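Local coordinates for Non-sulfated chondroitin lyase E66 (Autographa californica nucleopolyhedrovirus, PDB 3VSN), which cleaves non-sulfated chondroitin as a viral envelope lyase, is essential for oral infectivity, and may digest the chondroitin sulfate barrier of the host midgut's peritrophic matrix, at residues A[342-347]-A[414-419]; A[429-434]-A[441-446]; A[315-320]-A[331-336]. All blocks are in the same frame, centred on the assembly; numbering follows the deposited sequence.

Contact 1: residues A[342-347]-A[414-419]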
loop_
_atom_site.group_PDB
_atom_site.type_symbol
_atom_site.label_atom_id
_atom_site.label_comp_id
_atom_site.label_asym_id
_atom_site.label_seq_id
_atom_site.Cartn_x
_atom_site.Cartn_y
_atom_site.Cartn_z
ATOM N N VAL A 342 -13.071 8.121 1.784
ATOM C CA VAL A 342 -14.239 7.416 1.274
ATOM C C VAL A 342 -14.864 8.234 0.144
ATOM O O VAL A 342 -15.092 9.439 0.290
ATOM C CB VAL A 342 -15.277 7.160 2.403
ATOM C CG1 VAL A 342 -16.412 6.268 1.921
ATOM C CG2 VAL A 342 -14.623 6.528 3.625
ATOM N N THR A 343 -15.108 7.584 -0.989
ATOM C CA THR A 343 -15.885 8.182 -2.075
ATOM C C THR A 343 -16.912 7.164 -2.559
ATOM O O THR A 343 -16.630 5.967 -2.602
ATOM C CB THR A 343 -15.003 8.671 -3.259
ATOM O OG1 THR A 343 -15.841 9.070 -4.355
ATOM C CG2 THR A 343 -14.039 7.573 -3.739
ATOM N N ASN A 344 -18.104 7.638 -2.913
ATOM C CA ASN A 344 -19.129 6.772 -3.505
ATOM C C ASN A 344 -18.678 6.097 -4.812
ATOM O O ASN A 344 -19.280 5.111 -5.241
ATOM C CB ASN A 344 -20.425 7.554 -3.735
ATOM C CG ASN A 344 -20.202 8.825 -4.531
ATOM O OD1 ASN A 344 -20.172 9.920 -3.971
ATOM N ND2 ASN A 344 -20.021 8.686 -5.837
ATOM N N ARG A 345 -17.623 6.626 -5.431
ATOM C CA ARG A 345 -17.060 6.062 -6.670
ATOM C C ARG A 345 -16.253 4.771 -6.480
ATOM O O ARG A 345 -16.049 4.021 -7.439
ATOM C CB ARG A 345 -16.167 7.087 -7.368
ATOM C CG ARG A 345 -16.902 8.246 -8.021
ATOM C CD ARG A 345 -15.940 9.073 -8.864
ATOM N NE ARG A 345 -14.834 9.593 -8.062
ATOM C CZ ARG A 345 -14.847 10.763 -7.433
ATOM N NH1 ARG A 345 -15.908 11.559 -7.512
ATOM N NH2 ARG A 345 -13.794 11.140 -6.721
ATOM N N LEU A 346 -15.771 4.526 -5.263
ATOM C CA LEU A 346 -14.891 3.383 -5.013
ATOM C C LEU A 346 -15.352 2.552 -3.823
ATOM O O LEU A 346 -15.955 3.080 -2.886
ATOM C CB LEU A 346 -13.440 3.845 -4.805
ATOM C CG LEU A 346 -12.722 4.535 -5.976
ATOM C CD1 LEU A 346 -11.422 5.181 -5.509
ATOM C CD2 LEU A 346 -12.457 3.565 -7.125
ATOM N N ALA A 347 -15.063 1.253 -3.871
ATOM C CA ALA A 347 -15.373 0.353 -2.766
ATOM C C ALA A 347 -14.686 0.827 -1.492
ATOM O O ALA A 347 -13.548 1.297 -1.532
ATOM C CB ALA A 347 -14.940 -1.068 -3.097
ATOM N N ILE A 414 -22.802 6.795 1.695
ATOM C CA ILE A 414 -22.277 8.146 1.537
ATOM C C ILE A 414 -20.749 8.069 1.537
ATOM O O ILE A 414 -20.157 7.352 2.347
ATOM C CB ILE A 414 -22.749 9.087 2.673
ATOM C CG1 ILE A 414 -24.280 9.243 2.644
ATOM C CG2 ILE A 414 -22.059 10.449 2.583
ATOM C CD1 ILE A 414 -24.852 9.987 3.835
ATOM N N GLY A 415 -20.128 8.792 0.611
ATOM C CA GLY A 415 -18.676 8.932 0.578
ATOM C C GLY A 415 -18.291 10.263 -0.030
ATOM O O GLY A 415 -18.322 10.419 -1.250
ATOM N N GLN A 416 -17.964 11.232 0.822
ATOM C CA GLN A 416 -17.487 12.542 0.376
ATOM C C GLN A 416 -16.260 12.890 1.197
ATOM O O GLN A 416 -16.324 12.912 2.428
ATOM C CB GLN A 416 -18.557 13.627 0.567
ATOM C CG GLN A 416 -19.913 13.341 -0.068
ATOM C CD GLN A 416 -19.893 13.375 -1.589
ATOM O OE1 GLN A 416 -19.121 14.114 -2.210
ATOM N NE2 GLN A 416 -20.758 12.582 -2.196
ATOM N N THR A 417 -15.148 13.156 0.516
ATOM C CA THR A 417 -13.864 13.373 1.183
ATOM C C THR A 417 -13.108 14.556 0.579
ATOM O O THR A 417 -13.010 14.685 -0.644
ATOM C CB THR A 417 -12.983 12.098 1.131
ATOM O OG1 THR A 417 -13.601 11.056 1.893
ATOM C CG2 THR A 417 -11.594 12.353 1.704
ATOM N N ALA A 418 -12.578 15.411 1.446
ATOM C CA ALA A 418 -11.724 16.511 1.016
ATOM C C ALA A 418 -10.345 16.390 1.646
ATOM O O ALA A 418 -10.205 15.924 2.781
ATOM C CB ALA A 418 -12.351 17.853 1.362
ATOM N N ILE A 419 -9.331 16.811 0.896
ATOM C CA ILE A 419 -7.946 16.773 1.362
ATOM C C ILE A 419 -7.272 18.111 1.060
ATOM O O ILE A 419 -7.430 18.656 -0.031
ATOM C CB ILE A 419 -7.147 15.618 0.707
ATOM C CG1 ILE A 419 -7.812 14.264 0.985
ATOM C CG2 ILE A 419 -5.708 15.602 1.217
ATOM C CD1 ILE A 419 -7.315 13.123 0.108
HETATM O O HOH W 1 -16.980 11.414 -3.669
#

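Contact 2: residues A[429-434]-A[441-446]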
loop_
_atom_site.group_PDB
_atom_site.type_symbol
_atom_site.label_atom_id
_atom_site.label_comp_id
_atom_site.label_asym_id
_atom_site.label_seq_id
_atom_site.Cartn_x
_atom_site.Cartn_y
_atom_site.Cartn_z
ATOM N N LEU A 429 -10.793 15.291 5.440
ATOM C CA LEU A 429 -12.138 15.440 5.981
ATOM C C LEU A 429 -13.043 14.445 5.277
ATOM O O LEU A 429 -13.228 14.529 4.060
ATOM C CB LEU A 429 -12.643 16.867 5.751
ATOM C CG LEU A 429 -14.079 17.205 6.165
ATOM C CD1 LEU A 429 -14.308 16.950 7.647
ATOM C CD2 LEU A 429 -14.403 18.650 5.802
ATOM N N VAL A 430 -13.595 13.507 6.043
ATOM C CA VAL A 430 -14.378 12.407 5.491
ATOM C C VAL A 430 -15.797 12.423 6.051
ATOM O O VAL A 430 -15.992 12.535 7.261
ATOM C CB VAL A 430 -13.739 11.032 5.810
ATOM C CG1 VAL A 430 -14.583 9.894 5.240
ATOM C CG2 VAL A 430 -12.309 10.954 5.285
ATOM N N TYR A 431 -16.771 12.318 5.154
ATOM C CA TYR A 431 -18.161 12.075 5.520
ATOM C C TYR A 431 -18.514 10.747 4.884
ATOM O O TYR A 431 -18.462 10.603 3.659
ATOM C CB TYR A 431 -19.056 13.195 4.980
ATOM C CG TYR A 431 -20.555 13.064 5.243
ATOM C CD1 TYR A 431 -21.054 12.339 6.334
ATOM C CD2 TYR A 431 -21.472 13.718 4.415
ATOM C CE1 TYR A 431 -22.423 12.244 6.567
ATOM C CE2 TYR A 431 -22.837 13.632 4.642
ATOM C CZ TYR A 431 -23.307 12.898 5.716
ATOM O OH TYR A 431 -24.665 12.821 5.930
ATOM N N ALA A 432 -18.845 9.771 5.720
ATOM C CA ALA A 432 -19.087 8.417 5.247
ATOM C C ALA A 432 -20.277 7.772 5.943
ATOM O O ALA A 432 -20.582 8.090 7.097
ATOM C CB ALA A 432 -17.839 7.570 5.431
ATOM N N LYS A 433 -20.954 6.888 5.216
ATOM C CA LYS A 433 -21.987 6.032 5.787
ATOM C C LYS A 433 -21.899 4.654 5.135
ATOM O O LYS A 433 -21.795 4.541 3.909
ATOM C CB LYS A 433 -23.383 6.644 5.616
ATOM C CG LYS A 433 -24.485 5.884 6.348
ATOM C CD LYS A 433 -25.837 6.564 6.206
ATOM C CE LYS A 433 -26.889 5.893 7.080
ATOM N NZ LYS A 433 -28.211 6.571 6.952
ATOM N N PHE A 434 -21.932 3.616 5.966
ATOM C CA PHE A 434 -21.728 2.245 5.515
ATOM C C PHE A 434 -22.921 1.366 5.891
ATOM O O PHE A 434 -23.083 0.997 7.060
ATOM C CB PHE A 434 -20.445 1.667 6.128
ATOM C CG PHE A 434 -19.253 2.593 6.060
ATOM C CD1 PHE A 434 -18.450 2.635 4.925
ATOM C CD2 PHE A 434 -18.913 3.399 7.148
ATOM C CE1 PHE A 434 -17.340 3.468 4.867
ATOM C CE2 PHE A 434 -17.807 4.236 7.095
ATOM C CZ PHE A 434 -17.017 4.268 5.954
ATOM N N GLN A 441 -22.155 5.825 10.431
ATOM C CA GLN A 441 -21.815 7.065 9.750
ATOM C C GLN A 441 -20.929 7.908 10.655
ATOM O O GLN A 441 -20.949 7.743 11.880
ATOM C CB GLN A 441 -23.078 7.842 9.365
ATOM C CG GLN A 441 -23.905 8.328 10.548
ATOM C CD GLN A 441 -25.051 9.220 10.121
ATOM O OE1 GLN A 441 -24.843 10.365 9.722
ATOM N NE2 GLN A 441 -26.267 8.701 10.205
ATOM N N PHE A 442 -20.142 8.792 10.048
ATOM C CA PHE A 442 -19.354 9.760 10.806
ATOM C C PHE A 442 -18.864 10.914 9.947
ATOM O O PHE A 442 -18.833 10.826 8.716
ATOM C CB PHE A 442 -18.168 9.090 11.536
ATOM C CG PHE A 442 -17.245 8.295 10.640
ATOM C CD1 PHE A 442 -16.398 8.930 9.734
ATOM C CD2 PHE A 442 -17.194 6.904 10.735
ATOM C CE1 PHE A 442 -15.541 8.196 8.921
ATOM C CE2 PHE A 442 -16.331 6.165 9.931
ATOM C CZ PHE A 442 -15.504 6.811 9.024
ATOM N N LYS A 443 -18.498 12.002 10.615
ATOM C CA LYS A 443 -17.629 13.009 10.027
ATOM C C LYS A 443 -16.268 12.826 10.686
ATOM O O LYS A 443 -16.175 12.751 11.910
ATOM C CB LYS A 443 -18.174 14.415 10.277
ATOM C CG LYS A 443 -19.477 14.736 9.548
ATOM C CD LYS A 443 -19.230 15.506 8.257
ATOM C CE LYS A 443 -20.505 15.708 7.444
ATOM N NZ LYS A 443 -21.502 16.624 8.069
ATOM N N SER A 444 -15.222 12.723 9.871
ATOM C CA SER A 444 -13.883 12.426 10.371
ATOM C C SER A 444 -12.914 13.519 9.946
ATOM O O SER A 444 -12.824 13.842 8.761
ATOM C CB SER A 444 -13.411 11.063 9.850
ATOM O OG SER A 444 -12.057 10.816 10.194
ATOM N N CYS A 445 -12.201 14.077 10.925
ATOM C CA CYS A 445 -11.222 15.133 10.693
ATOM C C CYS A 445 -9.856 14.633 11.139
ATOM O O CYS A 445 -9.661 14.350 12.319
ATOM C CB CYS A 445 -11.577 16.379 11.512
ATOM S SG CYS A 445 -13.234 17.051 11.254
ATOM N N THR A 446 -8.913 14.523 10.209
ATOM C CA THR A 446 -7.554 14.106 10.562
ATOM C C THR A 446 -6.547 15.152 10.107
ATOM O O THR A 446 -6.654 15.669 9.002
ATOM C CB THR A 446 -7.185 12.749 9.928
ATOM O OG1 THR A 446 -8.302 11.857 10.003
ATOM C CG2 THR A 446 -5.985 12.121 10.635
HETATM O O HOH W 2 -25.735 10.724 7.177
#

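Contact 3: residues A[315-320]-A[331-336]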
loop_
_atom_site.group_PDB
_atom_site.type_symbol
_atom_site.label_atom_id
_atom_site.label_comp_id
_atom_site.label_asym_id
_atom_site.label_seq_id
_atom_site.Cartn_x
_atom_site.Cartn_y
_atom_site.Cartn_z
ATOM N N TYR A 315 12.192 7.186 -1.567
ATOM C CA TYR A 315 11.041 7.946 -1.088
ATOM C C TYR A 315 11.444 9.336 -0.597
ATOM O O TYR A 315 12.386 9.456 0.189
ATOM C CB TYR A 315 10.374 7.206 0.073
ATOM C CG TYR A 315 9.645 5.931 -0.288
ATOM C CD1 TYR A 315 10.329 4.718 -0.417
ATOM C CD2 TYR A 315 8.260 5.929 -0.459
ATOM C CE1 TYR A 315 9.655 3.545 -0.727
ATOM C CE2 TYR A 315 7.578 4.763 -0.773
ATOM C CZ TYR A 315 8.277 3.576 -0.904
ATOM O OH TYR A 315 7.595 2.418 -1.202
ATOM N N PRO A 316 10.724 10.387 -1.042
ATOM C CA PRO A 316 10.965 11.724 -0.505
ATOM C C PRO A 316 10.278 11.917 0.848
ATOM O O PRO A 316 9.320 11.207 1.162
ATOM C CB PRO A 316 10.325 12.637 -1.551
ATOM C CG PRO A 316 9.214 11.824 -2.124
ATOM C CD PRO A 316 9.685 10.392 -2.092
ATOM N N LEU A 317 10.779 12.857 1.642
ATOM C CA LEU A 317 10.092 13.289 2.851
ATOM C C LEU A 317 9.053 14.298 2.392
ATOM O O LEU A 317 9.401 15.389 1.941
ATOM C CB LEU A 317 11.076 13.932 3.837
ATOM C CG LEU A 317 12.313 13.125 4.262
ATOM C CD1 LEU A 317 13.394 14.043 4.820
ATOM C CD2 LEU A 317 11.957 12.031 5.259
ATOM N N ALA A 318 7.778 13.926 2.475
ATOM C CA ALA A 318 6.723 14.717 1.852
ATOM C C ALA A 318 5.334 14.357 2.340
ATOM O O ALA A 318 5.116 13.291 2.922
ATOM C CB ALA A 318 6.783 14.566 0.334
ATOM N N VAL A 319 4.394 15.261 2.076
ATOM C CA VAL A 319 2.974 14.987 2.243
ATOM C C VAL A 319 2.381 14.809 0.843
ATOM O O VAL A 319 2.562 15.662 -0.025
ATOM C CB VAL A 319 2.267 16.125 3.006
ATOM C CG1 VAL A 319 0.799 15.794 3.243
ATOM C CG2 VAL A 319 2.974 16.397 4.331
ATOM N N HIS A 320 1.695 13.689 0.631
ATOM C CA HIS A 320 1.116 13.343 -0.668
ATOM C C HIS A 320 -0.375 13.260 -0.568
ATOM O O HIS A 320 -0.910 12.844 0.466
ATOM C CB HIS A 320 1.626 11.980 -1.137
ATOM C CG HIS A 320 3.128 11.865 -1.198
ATOM N ND1 HIS A 320 3.866 12.481 -2.145
ATOM C CD2 HIS A 320 4.021 11.140 -0.413
ATOM C CE1 HIS A 320 5.165 12.183 -1.961
ATOM N NE2 HIS A 320 5.259 11.360 -0.902
ATOM N N LEU A 331 5.152 11.046 4.860
ATOM C CA LEU A 331 6.386 10.417 5.286
ATOM C C LEU A 331 7.313 11.511 5.790
ATOM O O LEU A 331 7.704 12.399 5.032
ATOM C CB LEU A 331 7.042 9.633 4.140
ATOM C CG LEU A 331 8.301 8.851 4.541
ATOM C CD1 LEU A 331 7.942 7.613 5.355
ATOM C CD2 LEU A 331 9.129 8.477 3.318
ATOM N N SER A 332 7.640 11.452 7.077
ATOM C CA SER A 332 8.566 12.398 7.669
ATOM C C SER A 332 9.837 11.671 8.102
ATOM O O SER A 332 9.990 10.468 7.858
ATOM C CB SER A 332 7.914 13.118 8.856
ATOM O OG SER A 332 7.878 12.288 10.006
ATOM N N LYS A 333 10.744 12.405 8.738
ATOM C CA LYS A 333 11.955 11.810 9.299
ATOM C C LYS A 333 11.632 10.832 10.437
ATOM O O LYS A 333 12.422 9.939 10.730
ATOM C CB LYS A 333 12.915 12.902 9.788
ATOM C CG LYS A 333 13.484 13.773 8.672
ATOM C CD LYS A 333 14.387 14.874 9.208
ATOM C CE LYS A 333 14.815 15.805 8.079
ATOM N NZ LYS A 333 15.588 16.977 8.575
ATOM N N THR A 334 10.464 10.996 11.060
ATOM C CA THR A 334 10.118 10.225 12.259
ATOM C C THR A 334 8.954 9.245 12.106
ATOM O O THR A 334 8.883 8.255 12.842
ATOM C CB THR A 334 9.835 11.145 13.469
ATOM O OG1 THR A 334 8.776 12.058 13.149
ATOM C CG2 THR A 334 11.092 11.919 13.873
ATOM N N TYR A 335 8.042 9.507 11.172
ATOM C CA TYR A 335 6.879 8.626 11.018
ATOM C C TYR A 335 6.329 8.469 9.604
ATOM O O TYR A 335 6.626 9.258 8.706
ATOM C CB TYR A 335 5.758 9.001 12.007
ATOM C CG TYR A 335 4.885 10.199 11.654
ATOM C CD1 TYR A 335 5.152 11.464 12.184
ATOM C CD2 TYR A 335 3.763 10.055 10.834
ATOM C CE1 TYR A 335 4.340 12.554 11.890
ATOM C CE2 TYR A 335 2.950 11.139 10.530
ATOM C CZ TYR A 335 3.238 12.385 11.062
ATOM O OH TYR A 335 2.421 13.456 10.769
ATOM N N TYR A 336 5.549 7.407 9.429
ATOM C CA TYR A 336 4.701 7.218 8.263
ATOM C C TYR A 336 3.267 7.269 8.769
ATOM O O TYR A 336 2.920 6.576 9.724
ATOM C CB TYR A 336 4.984 5.861 7.595
ATOM C CG TYR A 336 3.920 5.426 6.602
ATOM C CD1 TYR A 336 3.980 5.819 5.266
ATOM C CD2 TYR A 336 2.846 4.628 7.003
ATOM C CE1 TYR A 336 3.005 5.427 4.357
ATOM C CE2 TYR A 336 1.864 4.237 6.106
ATOM C CZ TYR A 336 1.949 4.636 4.783
ATOM O OH TYR A 336 0.973 4.248 3.890
#

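Contact 1: residues A[342-347]-A[414-419]
The start of a type I beta turn, Thr343 to Leu346, lies against Gly415 of strand 414-421, an outermost strand of an antiparallel sheet in the beta-sandwich part of this lyase, while Val342 just before the turn meets Thr417. Two polar bonds hold the approach. The hydroxyl of Thr417 donates to the backbone carbonyl of Val342, OG1 to O 2.7 Å, arriving tilted 25° from the carbonyl plane. Thr417 OG1 is anti to its own carbonyl carbon (chi1 -65°), which turns the hydroxyl to the Val342 backbone while CG2 lies anti to the backbone N. Further along, Asn344 N donates to Gly415 O at 3.2 Å; an N-H...O angle of 146° marks a bent bond. The same carbonyl is approached by Thr343 CA, 3.4 Å from Gly415 O, in a CA-H...O contact.

The backbones come close at Gly415, which has no side chain: its CA is 3.9 Å from Thr343 CA. Val342 packs one methyl, CG1, 3.7 Å from Gly415 CA. Its side chain also meets Val430 of the next strand, extending the contact into the sheet.

Within the turn, Leu346 N bonds back to Thr343 O, and Thr343 OG1 accepts from Arg345 N in an ST turn. The hydroxyl also lies over one face of the Arg345 guanidinium group, whose NH2 forms a salt bridge with Glu608. Arg411 NH1 bonds to Asn344 O, tying the turn to the residues just before the strand. A water bridges the two segments, donating to Gly415 O at 2.9 Å and sitting 2.7 Å from Thr343 OG1.

Contact 2: residues A[429-434]-A[441-446]
Lys443 lays its aliphatic end over one face of the Tyr431 ring: CE is 3.6 Å from the ring centroid in a CH-pi contact, and NZ stands 4.5 Å from it, 3° off the normal, in a cation-pi interaction. The lysine chain reaches this position by bending at both chi2 and chi4. At the ring's edge, in its plane, lies Phe442 O, and a water links Tyr431 OH with Gln441 OE1, to which it donates.

On the other face of the sheet, Phe442 gathers Val430, Ala432 and Phe434. Its CE2 meets the edge of the Phe434 ring at CE2, 3.7 Å away, with the planes 52° apart, while its CE1 touches Val430 CG1.

The backbone fixes this pairing. Strands 426-434 and 440-449 form an antiparallel beta hairpin, their local axes 166° apart; Val430 pairs with Ser444 and Ala432 with Phe442 as hydrogen-bonded pairs. Val430 N to Ser444 O is 2.8 Å, and Ser444 N to Val430 O is 2.7 Å. Farther out, Tyr590 meets Tyr431 edge-to-face and makes a second cation-pi interaction with Lys443, while Tyr457 meets Phe442 edge-to-face.

With a salt bridge from Lys443 NZ to Glu574 as well, the ammonium has a carboxylate and two aromatic rings as partners, a setting that would be expected to favour its charged form.

Contact 3: residues A[315-320]-A[331-336]
Leu331 extends CG anti to its backbone N (chi1 -176°), and CD2 continues the extended chain, anti to CA, and so reaches Tyr315 and Pro316, while CD1 takes the bent branch. The CD2 methyl is 3.7 Å from Tyr315 CB and 3.5 Å from Pro316 O; it approaches the tyrosine at the root of the side chain, beside an obliquely placed ring. Leu317, with CG anti to its carbonyl carbon, sends its two methyls along the chain beyond Leu331. Leu317 CD2 packs 3.6 Å from Ser332 C, and CD1 lies 3.9 Å from Lys333 CG, where the two side chains cross at about a right angle.

A single antiparallel hydrogen-bonded pair joins the backbones. Leu331 N donates to Ala318 O at 3.0 Å, an almost linear bond with an N-H...O angle of 169°. The return bond, Ala318 N to Leu331 O, is also 3.0 Å but is more bent, at 136°; Leu331 O is approached as well by Leu317 CA.

After this pair the chain turns back. Ser332 OG accepts from Thr334 N at 3.1 Å and from Tyr335 N at 3.0 Å, so one oxygen organises both an ST turn and an ST motif, while Ser332 N bonds to Tyr335 O.

The contact lies at one end of a four-stranded antiparallel sheet, where strand 318-322 meets 327-331 and the latter turns into 335-340. Helix 276-284 borders it through Ile283 beside Tyr315 and Glu284 beside Pro316, Pro289 touches Leu331 and Tyr315, and Tyr336 packs on Trp369 of strand 367-370.

In the fold
From the N terminus, contact 3 comes first and closes a short loop: the chain leaves 315-320, runs through a hairpin and returns at 331-336. The third strand of its four-stranded sheet in chain order, 335-340, leads into 342-347, where contact 1 opens; it closes only after 66 intervening residues, at strand 414-421. Contact 2 then pairs the next two strands as a hairpin. All three follow in series, without nesting or crossing. Contacts 1 and 2 touch, because strands 414-421 and 426-434 are sheet neighbours, with Gln416 O 2.8 Å from Tyr431 N. Contact 3 belongs to that separate sheet, and the centre of contact 3 is about 24 Å from the centres of contacts 1 and 2.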